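Local coordinates for CglIIR protein (Corynebacterium glutamicum, PDB 6F1S), which is the H subunit of the CglI restriction endonuclease, probably an NTP-driven helicase-like motor, here its C-terminal domain, at residues I52-I57 with L81-N86; K37-Y42 with I58-A63. One frame throughout, in Å; residues are numbered along the deposited sequence.

Contact 1: I52-I57 with L81-N86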
# COMPACT_ATOMS: atom_id res chain seq x y z
N ILE A 52 -6.69 9.51 -7.06
CA ILE A 52 -6.90 8.49 -8.07
C ILE A 52 -8.29 7.87 -7.89
O ILE A 52 -8.77 7.73 -6.77
CB ILE A 52 -5.80 7.41 -7.99
CG1 ILE A 52 -5.92 6.41 -9.14
CG2 ILE A 52 -5.81 6.73 -6.64
CD1 ILE A 52 -4.83 5.36 -9.14
N GLY A 53 -8.93 7.53 -9.00
CA GLY A 53 -10.28 6.98 -8.98
C GLY A 53 -10.36 5.61 -8.33
O GLY A 53 -9.42 4.82 -8.40
N MSE A 54 -11.50 5.32 -7.71
CA MSE A 54 -11.72 4.09 -6.95
C MSE A 54 -11.42 2.82 -7.72
O MSE A 54 -10.74 1.93 -7.21
CB MSE A 54 -13.17 4.03 -6.47
CG MSE A 54 -13.52 5.11 -5.46
SE MSE A 54 -12.32 5.07 -3.93
CE MSE A 54 -13.17 6.45 -2.86
N ARG A 55 -11.92 2.73 -8.94
CA ARG A 55 -11.71 1.55 -9.77
C ARG A 55 -10.22 1.30 -10.04
O ARG A 55 -9.78 0.15 -10.16
CB ARG A 55 -12.47 1.68 -11.08
CG ARG A 55 -12.29 0.51 -12.01
CD ARG A 55 -12.99 0.72 -13.33
NE ARG A 55 -12.69 -0.37 -14.26
CZ ARG A 55 -13.16 -0.43 -15.50
NH1 ARG A 55 -13.96 0.52 -15.96
NH2 ARG A 55 -12.83 -1.45 -16.28
N ALA A 56 -9.44 2.37 -10.13
CA ALA A 56 -8.02 2.24 -10.43
C ALA A 56 -7.27 1.74 -9.21
O ALA A 56 -6.34 0.93 -9.32
CB ALA A 56 -7.45 3.57 -10.91
N ILE A 57 -7.66 2.24 -8.04
CA ILE A 57 -7.18 1.73 -6.77
C ILE A 57 -7.43 0.23 -6.63
O ILE A 57 -6.52 -0.53 -6.30
CB ILE A 57 -7.86 2.45 -5.58
CG1 ILE A 57 -7.20 3.80 -5.34
CG2 ILE A 57 -7.75 1.63 -4.32
CD1 ILE A 57 -5.84 3.70 -4.68
N LEU A 81 -16.02 0.53 -2.70
CA LEU A 81 -17.17 0.43 -3.60
C LEU A 81 -18.40 1.10 -2.99
O LEU A 81 -19.20 1.70 -3.70
CB LEU A 81 -17.47 -1.03 -3.93
CG LEU A 81 -16.41 -1.77 -4.76
CD1 LEU A 81 -16.85 -3.20 -5.06
CD2 LEU A 81 -16.12 -1.02 -6.05
N ASP A 82 -18.54 0.99 -1.67
CA ASP A 82 -19.61 1.68 -0.96
C ASP A 82 -19.47 3.19 -1.13
O ASP A 82 -20.46 3.90 -1.30
CB ASP A 82 -19.62 1.30 0.52
N PHE A 83 -18.23 3.67 -1.08
CA PHE A 83 -17.96 5.09 -1.32
C PHE A 83 -18.32 5.51 -2.74
O PHE A 83 -18.77 6.63 -2.96
CB PHE A 83 -16.49 5.40 -1.05
CG PHE A 83 -16.15 5.50 0.40
CD1 PHE A 83 -16.97 6.19 1.26
CD2 PHE A 83 -15.02 4.88 0.90
CE1 PHE A 83 -16.67 6.28 2.61
CE2 PHE A 83 -14.71 4.96 2.24
CZ PHE A 83 -15.53 5.66 3.10
N GLU A 84 -18.13 4.60 -3.69
CA GLU A 84 -18.48 4.87 -5.08
C GLU A 84 -19.97 5.15 -5.23
O GLU A 84 -20.37 6.12 -5.86
CB GLU A 84 -18.09 3.71 -5.99
CG GLU A 84 -16.81 3.93 -6.77
CD GLU A 84 -16.72 3.04 -8.00
OE1 GLU A 84 -16.46 1.83 -7.85
OE2 GLU A 84 -16.91 3.56 -9.11
N ARG A 85 -20.79 4.28 -4.63
CA ARG A 85 -22.23 4.39 -4.76
C ARG A 85 -22.80 5.55 -3.95
O ARG A 85 -23.74 6.21 -4.38
CB ARG A 85 -22.90 3.07 -4.34
CG ARG A 85 -22.60 1.91 -5.28
CD ARG A 85 -23.38 0.66 -4.91
NE ARG A 85 -22.92 0.07 -3.66
CZ ARG A 85 -22.03 -0.92 -3.58
NH1 ARG A 85 -21.51 -1.44 -4.68
NH2 ARG A 85 -21.67 -1.39 -2.39
N ASN A 86 -22.20 5.82 -2.79
CA ASN A 86 -22.68 6.88 -1.92
C ASN A 86 -22.13 8.25 -2.30
O ASN A 86 -22.86 9.24 -2.31
CB ASN A 86 -22.34 6.56 -0.46
CG ASN A 86 -22.93 5.24 -0.00
OD1 ASN A 86 -23.74 4.63 -0.70
ND2 ASN A 86 -22.53 4.79 1.18
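Phe83 presents its ring to Met54, a selenomethionine here, whose methyl CE comes at it obliquely. The closest approach is to the root of the ring, with Met54 CE 3.9 Å from Phe83 CB. The ring itself turns from Met54 toward Leu90, Pro125 and Pro160. The Glu84 carboxylate comes in at its carbon end, with CD 4.0 Å from Met54 CB. The Arg85 guanidinium has Leu81 O over one face and takes no part in this contact. Most of the contact is aliphatic: Glu84 CG lies 3.7 Å from Met54 CB, and the two side chains run alongside each other, pointing opposite ways. In Met54 the bend at chi2 (-56°) turns SE aside, and the extended last torsion carries CE on to Phe83, while CB and CG stay beside Glu84. One residue thus touches both neighbours on the facing helix. Met54 is buried further by Leu80, Ala92 and Pro125. Gly53 holds the N-cap position, which puts Met54 in the opening turn of helix 54-61. The arrangement is helix-helix packing in an alpha/beta domain: the start of one helix rests against the last turns of helix 73-86, next to strand 92-100 of the mixed sheet.

Contact 2: K37-Y42 with I58-A63; sequences KKLLAY and ITILNA
Ile60 sends CG1 out beside its own backbone N (chi1 -71°) and CG2 beside its carbonyl carbon, and this spread lets it meet two residues of helix 32-46 at once. Lys38 starts from the other helix with CG opposite its backbone N (chi1 160°), then bends at chi2 (91°) and again at chi4. Its long chain therefore reaches across the gap, and NZ ends 4.0 Å from Ile60 CG1. The same NZ lies 4.3 Å from Thr59 CG2; the hydroxyl OG1 of Thr59 is engaged elsewhere, hydrogen-bonded to Arg55 O one turn back. Deeper in, Leu39 CD2 meets the far end of the isoleucine, 4.1 Å from Ile60 CD1, with Ile60 CG2 almost as near. The edge strand 49-52 links the two helices in sequence, and both pack on one face of the five-stranded mixed sheet: Leu39 touches Leu129 and Trp153, Ile60 touches Met94. The backbones stay 8.5 Å apart at the CA atoms of Leu39 and Ile60, and side chains bridge the distance. Leu39 and Ile60 are both buried, whereas Lys38 is exposed and touches Ile60 through NZ alone.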
# COMPACT_ATOMS: atom_id res chain seq x y z
N LYS A 37 6.51 -2.11 -12.87
CA LYS A 37 6.51 -1.29 -14.08
C LYS A 37 5.32 -0.34 -14.10
O LYS A 37 5.45 0.84 -14.44
CB LYS A 37 6.48 -2.19 -15.33
CG LYS A 37 6.64 -1.46 -16.65
CD LYS A 37 6.30 -2.37 -17.83
CE LYS A 37 6.75 -1.78 -19.16
NZ LYS A 37 8.24 -1.77 -19.29
N LYS A 38 4.16 -0.86 -13.70
CA LYS A 38 2.92 -0.09 -13.66
C LYS A 38 2.98 1.06 -12.64
O LYS A 38 2.67 2.20 -12.97
CB LYS A 38 1.75 -1.02 -13.34
CG LYS A 38 0.50 -0.33 -12.81
CD LYS A 38 -0.47 0.05 -13.92
CE LYS A 38 -1.87 0.31 -13.36
NZ LYS A 38 -2.45 -0.92 -12.74
N LEU A 39 3.39 0.75 -11.41
CA LEU A 39 3.45 1.75 -10.35
C LEU A 39 4.53 2.80 -10.62
O LEU A 39 4.33 3.99 -10.37
CB LEU A 39 3.67 1.09 -8.99
CG LEU A 39 2.52 0.23 -8.45
CD1 LEU A 39 2.86 -0.37 -7.09
CD2 LEU A 39 1.23 1.04 -8.37
N LEU A 40 5.68 2.36 -11.12
CA LEU A 40 6.77 3.28 -11.44
C LEU A 40 6.42 4.19 -12.63
O LEU A 40 6.85 5.34 -12.67
CB LEU A 40 8.06 2.52 -11.72
CG LEU A 40 8.70 1.86 -10.49
CD1 LEU A 40 9.97 1.12 -10.89
CD2 LEU A 40 8.99 2.89 -9.40
N ALA A 41 5.66 3.67 -13.59
CA ALA A 41 5.20 4.50 -14.71
C ALA A 41 4.20 5.52 -14.20
O ALA A 41 4.15 6.65 -14.69
CB ALA A 41 4.60 3.66 -15.81
N TYR A 42 3.39 5.13 -13.22
CA TYR A 42 2.42 6.04 -12.63
C TYR A 42 3.14 7.14 -11.87
O TYR A 42 2.79 8.32 -11.99
CB TYR A 42 1.45 5.28 -11.70
CG TYR A 42 0.33 6.13 -11.15
CD1 TYR A 42 0.54 7.01 -10.09
CD2 TYR A 42 -0.96 6.05 -11.68
CE1 TYR A 42 -0.48 7.79 -9.59
CE2 TYR A 42 -1.99 6.82 -11.18
CZ TYR A 42 -1.74 7.69 -10.13
OH TYR A 42 -2.76 8.47 -9.63
N ILE A 58 -8.68 -0.18 -6.88
CA ILE A 58 -9.07 -1.58 -6.77
C ILE A 58 -8.16 -2.47 -7.61
O ILE A 58 -7.67 -3.49 -7.16
CB ILE A 58 -10.52 -1.82 -7.21
CG1 ILE A 58 -11.50 -0.98 -6.40
CG2 ILE A 58 -10.87 -3.29 -7.11
CD1 ILE A 58 -11.47 -1.27 -4.94
N THR A 59 -7.96 -2.04 -8.85
CA THR A 59 -7.16 -2.77 -9.83
C THR A 59 -5.75 -3.00 -9.32
O THR A 59 -5.18 -4.07 -9.50
CB THR A 59 -7.12 -2.02 -11.17
OG1 THR A 59 -8.45 -1.82 -11.66
CG2 THR A 59 -6.31 -2.79 -12.20
N ILE A 60 -5.19 -1.97 -8.68
CA ILE A 60 -3.86 -2.04 -8.10
C ILE A 60 -3.84 -2.99 -6.91
O ILE A 60 -2.94 -3.82 -6.78
CB ILE A 60 -3.37 -0.64 -7.67
CG1 ILE A 60 -3.06 0.20 -8.91
CG2 ILE A 60 -2.16 -0.74 -6.75
CD1 ILE A 60 -2.86 1.67 -8.61
N LEU A 61 -4.85 -2.88 -6.06
CA LEU A 61 -4.97 -3.75 -4.90
C LEU A 61 -5.11 -5.22 -5.30
O LEU A 61 -4.58 -6.11 -4.62
CB LEU A 61 -6.16 -3.32 -4.03
CG LEU A 61 -6.00 -1.98 -3.30
CD1 LEU A 61 -7.28 -1.59 -2.56
CD2 LEU A 61 -4.82 -2.01 -2.34
N ASN A 62 -5.81 -5.48 -6.40
CA ASN A 62 -5.98 -6.85 -6.90
C ASN A 62 -4.68 -7.51 -7.31
O ASN A 62 -4.61 -8.73 -7.44
CB ASN A 62 -6.94 -6.88 -8.09
CG ASN A 62 -8.38 -6.72 -7.68
OD1 ASN A 62 -8.79 -7.18 -6.61
ND2 ASN A 62 -9.16 -6.05 -8.51
N ALA A 63 -3.64 -6.71 -7.52
CA ALA A 63 -2.34 -7.25 -7.87
C ALA A 63 -1.69 -7.89 -6.66
O ALA A 63 -0.67 -8.57 -6.77
CB ALA A 63 -1.46 -6.17 -8.45

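Helix 54-61 is common to both: its first turn meets helix 73-86 in contact 1, and its later part meets helix 32-46 in contact 2. Their centres lie 15 Å apart, with contact 2 deeper, about 10 Å from the centre of the chain against about 16 Å for contact 1. Ile52, at the end of strand 49-52, joins them directly, its CD1 being 4.2 Å from Ile60 CD1. Its CB also packs 3.6 Å from Tyr42 OH, a hydroxyl that shares a hydrogen bond with Ser50 OG. Strand 92-100 runs beneath both, touching Met54 through Ala92 and Ile60 through Met94. Along the sequence the segments of the two contacts alternate.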